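Local coordinates for protein mevalonate kinase, putative (Leishmania major, PDB 2HFS) that probably phosphorylates (R)-mevalonate with ATP to give (R)-5-phosphomevalonate, an early step of isoprenoid and sterol biosynthesis, at residues A183-G194 with F318-A329; C273-A281 with V293-A304. All blocks are in the same frame, centred on the assembly; numbering follows the deposited sequence.

Contact 1 of 2, residues A183-G194 with F318-A329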
loop_
_atom_site.group_PDB
_atom_site.type_symbol
_atom_site.label_atom_id
_atom_site.label_comp_id
_atom_site.label_asym_id
_atom_site.label_seq_id
_atom_site.Cartn_x
_atom_site.Cartn_y
_atom_site.Cartn_z
ATOM N N ALA A 183 -15.957 5.310 6.624
ATOM C CA ALA A 183 -16.505 4.590 7.776
ATOM C C ALA A 183 -16.980 3.182 7.395
ATOM O O ALA A 183 -17.664 2.999 6.384
ATOM C CB ALA A 183 -17.643 5.403 8.425
ATOM N N PHE A 184 -16.592 2.188 8.196
ATOM C CA PHE A 184 -16.939 0.782 7.951
ATOM C C PHE A 184 -16.952 -0.005 9.262
ATOM O O PHE A 184 -16.055 0.166 10.096
ATOM C CB PHE A 184 -15.981 0.138 6.932
ATOM C CG PHE A 184 -16.479 -1.168 6.380
ATOM C CD1 PHE A 184 -15.791 -2.347 6.620
ATOM C CD2 PHE A 184 -17.659 -1.226 5.639
ATOM C CE1 PHE A 184 -16.267 -3.564 6.119
ATOM C CE2 PHE A 184 -18.142 -2.446 5.143
ATOM C CZ PHE A 184 -17.440 -3.609 5.381
ATOM N N GLN A 185 -17.957 -0.864 9.444
ATOM C CA GLN A 185 -18.204 -1.503 10.754
ATOM C C GLN A 185 -17.884 -3.001 10.822
ATOM O O GLN A 185 -18.255 -3.680 11.790
ATOM C CB GLN A 185 -19.655 -1.275 11.199
ATOM C CG GLN A 185 -20.017 0.170 11.507
ATOM C CD GLN A 185 -21.511 0.378 11.565
ATOM O OE1 GLN A 185 -22.188 0.353 10.534
ATOM N NE2 GLN A 185 -22.035 0.576 12.766
ATOM N N GLN A 186 -17.203 -3.505 9.796
ATOM C CA GLN A 186 -16.863 -4.922 9.675
ATOM C C GLN A 186 -15.373 -5.136 9.383
ATOM O O GLN A 186 -14.771 -4.355 8.661
ATOM C CB GLN A 186 -17.678 -5.543 8.538
ATOM C CG GLN A 186 -18.960 -6.222 8.964
ATOM C CD GLN A 186 -19.636 -6.888 7.796
ATOM O OE1 GLN A 186 -19.606 -8.116 7.659
ATOM N NE2 GLN A 186 -20.218 -6.082 6.928
ATOM N N ARG A 187 -14.789 -6.198 9.936
ATOM C CA ARG A 187 -13.417 -6.604 9.577
ATOM C C ARG A 187 -13.384 -7.132 8.131
ATOM O O ARG A 187 -14.301 -7.841 7.711
ATOM C CB ARG A 187 -12.943 -7.698 10.529
ATOM C CG ARG A 187 -11.454 -7.780 10.772
ATOM C CD ARG A 187 -11.057 -8.922 11.711
ATOM N NE ARG A 187 -11.495 -8.710 13.098
ATOM C CZ ARG A 187 -11.413 -9.614 14.078
ATOM N NH1 ARG A 187 -10.921 -10.827 13.851
ATOM N NH2 ARG A 187 -11.835 -9.303 15.298
ATOM N N LEU A 188 -12.337 -6.790 7.390
ATOM C CA LEU A 188 -12.049 -7.371 6.087
ATOM C C LEU A 188 -10.925 -8.399 6.275
ATOM O O LEU A 188 -9.837 -8.056 6.684
ATOM C CB LEU A 188 -11.557 -6.281 5.119
ATOM C CG LEU A 188 -12.451 -5.434 4.218
ATOM C CD1 LEU A 188 -13.829 -5.219 4.715
ATOM C CD2 LEU A 188 -11.825 -4.161 3.711
ATOM N N TYR A 189 -11.228 -9.647 5.954
ATOM C CA TYR A 189 -10.277 -10.729 5.971
ATOM C C TYR A 189 -9.682 -10.883 4.556
ATOM O O TYR A 189 -10.367 -11.350 3.637
ATOM C CB TYR A 189 -10.964 -12.018 6.443
ATOM C CG TYR A 189 -11.430 -12.002 7.891
ATOM C CD1 TYR A 189 -12.770 -11.776 8.212
ATOM C CD2 TYR A 189 -10.537 -12.231 8.938
ATOM C CE1 TYR A 189 -13.206 -11.760 9.541
ATOM C CE2 TYR A 189 -10.965 -12.222 10.271
ATOM C CZ TYR A 189 -12.299 -11.982 10.557
ATOM O OH TYR A 189 -12.724 -11.968 11.873
ATOM N N LEU A 190 -8.425 -10.451 4.384
ATOM C CA LEU A 190 -7.767 -10.421 3.081
ATOM C C LEU A 190 -6.716 -11.505 2.899
ATOM O O LEU A 190 -5.962 -11.829 3.836
ATOM C CB LEU A 190 -7.116 -9.039 2.845
ATOM C CG LEU A 190 -8.014 -7.798 2.887
ATOM C CD1 LEU A 190 -7.225 -6.514 2.611
ATOM C CD2 LEU A 190 -9.143 -7.935 1.888
ATOM N N VAL A 191 -6.642 -12.056 1.685
ATOM C CA VAL A 191 -5.473 -12.854 1.300
ATOM C C VAL A 191 -4.800 -12.027 0.201
ATOM O O VAL A 191 -5.428 -11.695 -0.794
ATOM C CB VAL A 191 -5.824 -14.264 0.750
ATOM C CG1 VAL A 191 -4.557 -15.003 0.394
ATOM C CG2 VAL A 191 -6.604 -15.080 1.773
ATOM N N VAL A 192 -3.550 -11.638 0.417
ATOM C CA VAL A 192 -2.833 -10.895 -0.602
ATOM C C VAL A 192 -1.731 -11.794 -1.133
ATOM O O VAL A 192 -1.067 -12.490 -0.359
ATOM C CB VAL A 192 -2.262 -9.565 -0.079
ATOM C CG1 VAL A 192 -1.538 -8.799 -1.215
ATOM C CG2 VAL A 192 -3.366 -8.707 0.558
ATOM N N VAL A 193 -1.545 -11.792 -2.450
ATOM C CA VAL A 193 -0.637 -12.767 -3.092
ATOM C C VAL A 193 0.402 -12.046 -3.946
ATOM O O VAL A 193 0.047 -11.210 -4.781
ATOM C CB VAL A 193 -1.444 -13.761 -3.970
ATOM C CG1 VAL A 193 -0.537 -14.742 -4.673
ATOM C CG2 VAL A 193 -2.494 -14.500 -3.156
ATOM N N GLY A 194 1.679 -12.367 -3.756
ATOM C CA GLY A 194 2.715 -11.779 -4.572
ATOM C C GLY A 194 3.112 -12.684 -5.730
ATOM O O GLY A 194 3.305 -13.900 -5.528
ATOM N N PHE A 318 4.016 -15.858 -3.027
ATOM C CA PHE A 318 4.016 -15.395 -1.660
ATOM C C PHE A 318 2.570 -15.212 -1.285
ATOM O O PHE A 318 1.809 -14.620 -2.048
ATOM C CB PHE A 318 4.763 -14.063 -1.550
ATOM C CG PHE A 318 6.178 -14.116 -2.077
ATOM C CD1 PHE A 318 6.508 -13.504 -3.278
ATOM C CD2 PHE A 318 7.174 -14.809 -1.379
ATOM C CE1 PHE A 318 7.804 -13.553 -3.774
ATOM C CE2 PHE A 318 8.478 -14.862 -1.870
ATOM C CZ PHE A 318 8.785 -14.237 -3.065
ATOM N N ILE A 319 2.182 -15.760 -0.138
ATOM C CA ILE A 319 0.800 -15.658 0.321
ATOM C C ILE A 319 0.776 -15.090 1.722
ATOM O O ILE A 319 1.461 -15.585 2.622
ATOM C CB ILE A 319 0.058 -17.028 0.266
ATOM C CG1 ILE A 319 0.203 -17.672 -1.118
ATOM C CG2 ILE A 319 -1.424 -16.832 0.644
ATOM C CD1 ILE A 319 -0.076 -19.218 -1.162
ATOM N N TRP A 320 -0.026 -14.053 1.904
ATOM C CA TRP A 320 -0.103 -13.347 3.164
ATOM C C TRP A 320 -1.558 -13.242 3.607
ATOM O O TRP A 320 -2.470 -13.123 2.775
ATOM C CB TRP A 320 0.521 -11.952 3.029
ATOM C CG TRP A 320 1.934 -11.987 2.499
ATOM C CD1 TRP A 320 3.021 -12.623 3.065
ATOM C CD2 TRP A 320 2.415 -11.372 1.289
ATOM N NE1 TRP A 320 4.140 -12.430 2.283
ATOM C CE2 TRP A 320 3.800 -11.675 1.183
ATOM C CE3 TRP A 320 1.813 -10.614 0.273
ATOM C CZ2 TRP A 320 4.589 -11.219 0.126
ATOM C CZ3 TRP A 320 2.597 -10.161 -0.787
ATOM C CH2 TRP A 320 3.968 -10.467 -0.858
ATOM N N ARG A 321 -1.775 -13.333 4.911
ATOM C CA ARG A 321 -3.080 -13.060 5.499
ATOM C C ARG A 321 -2.987 -11.672 6.081
ATOM O O ARG A 321 -2.251 -11.443 7.037
ATOM C CB ARG A 321 -3.423 -14.046 6.611
ATOM C CG ARG A 321 -3.401 -15.493 6.176
ATOM C CD ARG A 321 -3.558 -16.470 7.324
ATOM N NE ARG A 321 -3.156 -17.822 6.943
ATOM C CZ ARG A 321 -3.996 -18.838 6.833
ATOM N NH1 ARG A 321 -5.289 -18.650 7.074
ATOM N NH2 ARG A 321 -3.557 -20.044 6.484
ATOM N N TYR A 322 -3.712 -10.740 5.493
ATOM C CA TYR A 322 -3.715 -9.376 5.981
ATOM C C TYR A 322 -5.150 -9.014 6.356
ATOM O O TYR A 322 -6.093 -9.677 5.924
ATOM C CB TYR A 322 -3.155 -8.428 4.913
ATOM C CG TYR A 322 -1.630 -8.506 4.707
ATOM C CD1 TYR A 322 -1.051 -8.179 3.478
ATOM C CD2 TYR A 322 -0.785 -8.893 5.748
ATOM C CE1 TYR A 322 0.359 -8.234 3.287
ATOM C CE2 TYR A 322 0.608 -8.963 5.573
ATOM C CZ TYR A 322 1.173 -8.614 4.343
ATOM O OH TYR A 322 2.544 -8.655 4.163
ATOM N N THR A 323 -5.324 -7.985 7.178
ATOM C CA THR A 323 -6.683 -7.548 7.552
ATOM C C THR A 323 -6.841 -6.035 7.514
ATOM O O THR A 323 -5.885 -5.271 7.693
ATOM C CB THR A 323 -7.109 -8.039 8.961
ATOM O OG1 THR A 323 -6.262 -7.445 9.948
ATOM C CG2 THR A 323 -6.917 -9.549 9.153
ATOM N N VAL A 324 -8.074 -5.610 7.278
ATOM C CA VAL A 324 -8.449 -4.231 7.442
ATOM C C VAL A 324 -9.364 -4.106 8.651
ATOM O O VAL A 324 -10.350 -4.836 8.799
ATOM C CB VAL A 324 -9.126 -3.651 6.202
ATOM C CG1 VAL A 324 -9.420 -2.171 6.416
ATOM C CG2 VAL A 324 -8.255 -3.870 4.974
ATOM N N GLN A 325 -9.013 -3.159 9.509
ATOM C CA GLN A 325 -9.719 -2.955 10.753
ATOM C C GLN A 325 -10.939 -2.065 10.530
ATOM O O GLN A 325 -10.871 -1.120 9.738
ATOM C CB GLN A 325 -8.765 -2.300 11.738
ATOM C CG GLN A 325 -9.153 -2.507 13.174
ATOM C CD GLN A 325 -8.291 -1.692 14.102
ATOM O OE1 GLN A 325 -8.675 -1.442 15.249
ATOM N NE2 GLN A 325 -7.121 -1.256 13.604
ATOM N N PRO A 326 -12.047 -2.365 11.210
ATOM C CA PRO A 326 -13.227 -1.502 11.173
ATOM C C PRO A 326 -12.934 -0.162 11.818
ATOM O O PRO A 326 -12.210 -0.101 12.810
ATOM C CB PRO A 326 -14.251 -2.254 12.026
ATOM C CG PRO A 326 -13.745 -3.658 12.091
ATOM C CD PRO A 326 -12.266 -3.552 12.060
ATOM N N SER A 327 -13.500 0.893 11.246
ATOM C CA SER A 327 -13.313 2.251 11.737
ATOM C C SER A 327 -14.087 2.515 13.032
ATOM O O SER A 327 -13.665 3.322 13.855
ATOM C CB SER A 327 -13.762 3.240 10.667
ATOM O OG SER A 327 -15.149 3.080 10.396
ATOM N N ALA A 328 -15.222 1.835 13.191
ATOM C CA ALA A 328 -16.149 2.079 14.292
ATOM C C ALA A 328 -16.778 0.786 14.800
ATOM O O ALA A 328 -16.630 -0.276 14.188
ATOM C CB ALA A 328 -17.238 3.055 13.853
ATOM N N ALA A 329 -17.483 0.889 15.925
ATOM C CA ALA A 329 -18.265 -0.223 16.457
ATOM C C ALA A 329 -19.552 -0.381 15.651
ATOM O O ALA A 329 -20.021 0.567 15.001
ATOM C CB ALA A 329 -18.585 0.004 17.924
#

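Contact 2 of 2, residues C273-A281 with V293-A304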
loop_
_atom_site.group_PDB
_atom_site.type_symbol
_atom_site.label_atom_id
_atom_site.label_comp_id
_atom_site.label_asym_id
_atom_site.label_seq_id
_atom_site.Cartn_x
_atom_site.Cartn_y
_atom_site.Cartn_z
ATOM N N CYS A 273 -8.311 -18.255 -6.182
ATOM C CA CYS A 273 -8.976 -17.597 -5.060
ATOM C C CYS A 273 -10.508 -17.755 -5.151
ATOM O O CYS A 273 -11.158 -18.131 -4.168
ATOM C CB CYS A 273 -8.583 -16.111 -4.973
ATOM S SG CYS A 273 -6.854 -15.803 -4.502
ATOM N N ARG A 274 -11.082 -17.485 -6.326
ATOM C CA ARG A 274 -12.534 -17.640 -6.514
ATOM C C ARG A 274 -13.000 -19.085 -6.317
ATOM O O ARG A 274 -14.003 -19.324 -5.655
ATOM C CB ARG A 274 -12.973 -17.130 -7.883
ATOM C CG ARG A 274 -12.622 -15.661 -8.072
ATOM C CD ARG A 274 -13.228 -15.016 -9.281
ATOM N NE ARG A 274 -12.679 -13.682 -9.449
ATOM C CZ ARG A 274 -12.099 -13.225 -10.561
ATOM N NH1 ARG A 274 -11.986 -13.987 -11.654
ATOM N NH2 ARG A 274 -11.645 -11.993 -10.576
ATOM N N THR A 275 -12.252 -20.021 -6.895
ATOM C CA THR A 275 -12.467 -21.457 -6.757
ATOM C C THR A 275 -12.576 -21.902 -5.304
ATOM O O THR A 275 -13.455 -22.711 -4.962
ATOM C CB THR A 275 -11.325 -22.227 -7.471
ATOM O OG1 THR A 275 -11.436 -22.033 -8.890
ATOM C CG2 THR A 275 -11.495 -23.751 -7.283
ATOM N N TYR A 276 -11.718 -21.348 -4.445
ATOM C CA TYR A 276 -11.706 -21.705 -3.039
ATOM C C TYR A 276 -12.588 -20.828 -2.158
ATOM O O TYR A 276 -12.486 -20.842 -0.923
ATOM C CB TYR A 276 -10.267 -21.847 -2.522
ATOM C CG TYR A 276 -9.666 -23.147 -2.985
ATOM C CD1 TYR A 276 -9.773 -24.302 -2.206
ATOM C CD2 TYR A 276 -9.052 -23.244 -4.241
ATOM C CE1 TYR A 276 -9.244 -25.530 -2.648
ATOM C CE2 TYR A 276 -8.521 -24.462 -4.695
ATOM C CZ TYR A 276 -8.622 -25.602 -3.889
ATOM O OH TYR A 276 -8.099 -26.809 -4.337
ATOM N N GLY A 277 -13.480 -20.092 -2.812
ATOM C CA GLY A 277 -14.574 -19.413 -2.136
ATOM C C GLY A 277 -14.336 -17.963 -1.771
ATOM O O GLY A 277 -15.070 -17.408 -0.954
ATOM N N ALA A 278 -13.328 -17.328 -2.369
ATOM C CA ALA A 278 -13.170 -15.883 -2.198
ATOM C C ALA A 278 -14.465 -15.189 -2.587
ATOM O O ALA A 278 -15.088 -15.556 -3.571
ATOM C CB ALA A 278 -12.025 -15.342 -3.041
ATOM N N LEU A 279 -14.860 -14.184 -1.814
ATOM C CA LEU A 279 -16.021 -13.370 -2.143
ATOM C C LEU A 279 -15.727 -12.533 -3.377
ATOM O O LEU A 279 -16.620 -12.265 -4.176
ATOM C CB LEU A 279 -16.423 -12.460 -0.977
ATOM C CG LEU A 279 -16.777 -13.077 0.374
ATOM C CD1 LEU A 279 -17.238 -11.987 1.326
ATOM C CD2 LEU A 279 -17.843 -14.154 0.180
ATOM N N GLY A 280 -14.467 -12.121 -3.521
ATOM C CA GLY A 280 -13.986 -11.439 -4.726
ATOM C C GLY A 280 -12.474 -11.516 -4.762
ATOM O O GLY A 280 -11.850 -11.726 -3.730
ATOM N N ALA A 281 -11.883 -11.307 -5.940
ATOM C CA ALA A 281 -10.431 -11.343 -6.066
ATOM C C ALA A 281 -10.028 -10.594 -7.323
ATOM O O ALA A 281 -10.707 -10.670 -8.351
ATOM C CB ALA A 281 -9.941 -12.773 -6.134
ATOM N N VAL A 293 -5.348 -9.338 -4.578
ATOM C CA VAL A 293 -6.022 -9.331 -3.292
ATOM C C VAL A 293 -7.327 -10.121 -3.399
ATOM O O VAL A 293 -8.048 -10.001 -4.393
ATOM C CB VAL A 293 -6.285 -7.881 -2.798
ATOM C CG1 VAL A 293 -7.114 -7.049 -3.823
ATOM C CG2 VAL A 293 -6.968 -7.906 -1.475
ATOM N N ALA A 294 -7.600 -10.951 -2.394
ATOM C CA ALA A 294 -8.855 -11.708 -2.343
ATOM C C ALA A 294 -9.575 -11.316 -1.058
ATOM O O ALA A 294 -8.920 -11.077 -0.029
ATOM C CB ALA A 294 -8.571 -13.206 -2.365
ATOM N N LEU A 295 -10.905 -11.245 -1.115
ATOM C CA LEU A 295 -11.712 -11.010 0.092
ATOM C C LEU A 295 -12.329 -12.316 0.580
ATOM O O LEU A 295 -12.991 -13.014 -0.182
ATOM C CB LEU A 295 -12.818 -9.992 -0.169
ATOM C CG LEU A 295 -13.779 -9.654 0.972
ATOM C CD1 LEU A 295 -13.095 -8.864 2.127
ATOM C CD2 LEU A 295 -14.958 -8.886 0.434
ATOM N N ALA A 296 -12.115 -12.630 1.850
ATOM C CA ALA A 296 -12.672 -13.845 2.460
ATOM C C ALA A 296 -13.854 -13.462 3.347
ATOM O O ALA A 296 -13.920 -12.335 3.837
ATOM C CB ALA A 296 -11.599 -14.571 3.285
ATOM N N ALA A 297 -14.773 -14.400 3.572
ATOM C CA ALA A 297 -15.979 -14.102 4.353
ATOM C C ALA A 297 -15.708 -14.156 5.850
ATOM O O ALA A 297 -16.462 -13.581 6.646
ATOM C CB ALA A 297 -17.123 -15.058 3.986
ATOM N N SER A 298 -14.633 -14.850 6.220
ATOM C CA SER A 298 -14.271 -15.079 7.611
ATOM C C SER A 298 -12.805 -15.492 7.679
ATOM O O SER A 298 -12.147 -15.609 6.649
ATOM C CB SER A 298 -15.135 -16.194 8.194
ATOM O OG SER A 298 -14.860 -17.424 7.548
ATOM N N SER A 299 -12.298 -15.725 8.889
ATOM C CA SER A 299 -10.936 -16.223 9.063
ATOM C C SER A 299 -10.806 -17.682 8.624
ATOM O O SER A 299 -9.791 -18.079 8.040
ATOM C CB SER A 299 -10.494 -16.057 10.519
ATOM O OG SER A 299 -9.081 -16.049 10.622
ATOM N N ASP A 300 -11.829 -18.480 8.910
ATOM C CA ASP A 300 -11.825 -19.901 8.537
ATOM C C ASP A 300 -11.770 -20.111 7.013
ATOM O O ASP A 300 -10.998 -20.933 6.513
ATOM C CB ASP A 300 -13.041 -20.623 9.141
ATOM C CG ASP A 300 -13.019 -22.130 8.900
ATOM O OD1 ASP A 300 -11.913 -22.719 8.820
ATOM O OD2 ASP A 300 -14.066 -22.813 8.784
ATOM N N GLN A 301 -12.589 -19.361 6.286
ATOM C CA GLN A 301 -12.660 -19.482 4.833
ATOM C C GLN A 301 -11.384 -18.966 4.174
ATOM O O GLN A 301 -11.057 -19.381 3.069
ATOM C CB GLN A 301 -13.909 -18.778 4.285
ATOM C CG GLN A 301 -15.214 -19.464 4.729
ATOM C CD GLN A 301 -16.470 -18.738 4.271
ATOM O OE1 GLN A 301 -16.619 -18.402 3.091
ATOM N NE2 GLN A 301 -17.384 -18.510 5.203
ATOM N N ARG A 302 -10.673 -18.076 4.873
ATOM C CA ARG A 302 -9.342 -17.621 4.465
ATOM C C ARG A 302 -8.341 -18.792 4.480
ATOM O O ARG A 302 -7.539 -18.950 3.545
ATOM C CB ARG A 302 -8.891 -16.455 5.367
ATOM C CG ARG A 302 -7.598 -15.741 4.951
ATOM C CD ARG A 302 -7.445 -14.322 5.499
ATOM N NE ARG A 302 -7.318 -14.295 6.962
ATOM C CZ ARG A 302 -6.929 -13.242 7.675
ATOM N NH1 ARG A 302 -6.607 -12.103 7.075
ATOM N NH2 ARG A 302 -6.859 -13.325 8.995
ATOM N N ASP A 303 -8.416 -19.618 5.527
ATOM C CA ASP A 303 -7.606 -20.837 5.650
ATOM C C ASP A 303 -7.781 -21.772 4.455
ATOM O O ASP A 303 -6.836 -22.445 4.043
ATOM C CB ASP A 303 -7.965 -21.608 6.921
ATOM C CG ASP A 303 -7.583 -20.872 8.185
ATOM O OD1 ASP A 303 -6.615 -20.088 8.155
ATOM O OD2 ASP A 303 -8.183 -21.036 9.274
ATOM N N ALA A 304 -9.002 -21.819 3.927
ATOM C CA ALA A 304 -9.301 -22.620 2.745
ATOM C C ALA A 304 -8.660 -22.007 1.498
ATOM O O ALA A 304 -8.099 -22.724 0.660
ATOM C CB ALA A 304 -10.817 -22.780 2.559
HETATM O O HOH W 1 -15.085 -16.376 1.632
#

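Contact 1 of 2, residues A183-G194 with F318-A329
The W320 indole reaches across to G194, its CZ3 3.8 Å from G194 N; F318 CB lies over one face and Y322 OH over the opposite one, both offset toward the rim. The Y322 ring carries W320 CB on one face, and its CD1 meets V192 CG2 (3.8 Å) with the two side chains at about a right angle. Farther along, L188 and V324 lie side by side, L188 CD2 3.7 Å from V324 CB. On the other face of the sheet V191 CG1 runs beside I319 CG2 (3.6 Å). Antiparallel backbone bonds join 188-194 to 318-324. Beyond the strands, S327 is clasped to F184: S327 OG, turned between its backbone N and carbonyl carbon (chi1 62°), accepts from F184 N at 2.8 Å, and S327 N donates to F184 O. Q185 NE2 gives a straight bond to a lone pair of A329 O (3.0 Å), which lies in its amide plane. Strand 318-324 is an outer strand of a four-stranded antiparallel sheet; V191, V193, I319 and T323 pack on helix 299-312, whereas Y322 and V324 meet strand 36-52 and Y322 OH bonds to V107 N.

Contact 2 of 2, residues C273-A281 with V293-A304
This contact belongs to the hairpin of strands 280-284 and 291-296, in the family's C-terminal region, where L279 and G280 are bonded to L295 through their backbones just after helix 264-275 ends in a Schellman motif. That end is closed by A278 N to C273 O and G277 N to R274 O, with G277 at positive phi (95°), a conformation that suits a residue without a side chain. The chain then runs into the strand, and L295 is gripped at both backbone poles: L279 N donates to its O (2.7 Å) and its N donates to G280 O (2.8 Å). Beside these bonds the L279 and L295 side chains slant across each other, L279 CD1 4.0 Å from L295 CD2. L279 also sets CD2 against A297 CB (4.0 Å). On the face of the sheet that carries A281 and A294, A294 CB is met by C273 SG at 3.8 Å and, slightly farther, by A278 CB and A281 CB. The C273 side chain also touches I305 and L309 of helix 299-312. That helix begins after N-cap S298, whose OG accepts from Q301 N. Where the backbones separate, a water bridges them, accepting from A297 N (2.8 Å) and donating to G277 O and Q301 OE1. R274 reaches from the helix to its own segment's strand, NH2 donating to A281 O (2.8 Å), while N250 OD1 accepts from A281 N and weakly from R274 NE. The polar backbone around this turn is thus answered piece by piece: direct bonds hold L295, the water spends both protons and accepts a third bond at the gap, and R274 and N250 take the two backbone poles of A281.

Contacts 1 and 2 share one antiparallel sheet, in the order 280-284, 291-296, 188-194, 318-324, as in a ferredoxin-like fold; their centres are about 12 Å apart. Strands 188-194 and 291-296 are the inner neighbours, probably hydrogen-bonded through V191 O and A294 N (2.8 Å), so A294 joins the packing of contact 2 to the edge pair of contact 1. Helix 299-312 leads on toward strand 318-324 and covers one face: R302 NH1 lies 3.3 Å from T323 CG2 and bonds weakly to L190 O. R321 and D303 face each other as a possible salt bridge, doubtful because the atoms are modelled too close. Along the chain, contact 2 is nested within the loop that contact 1 closes.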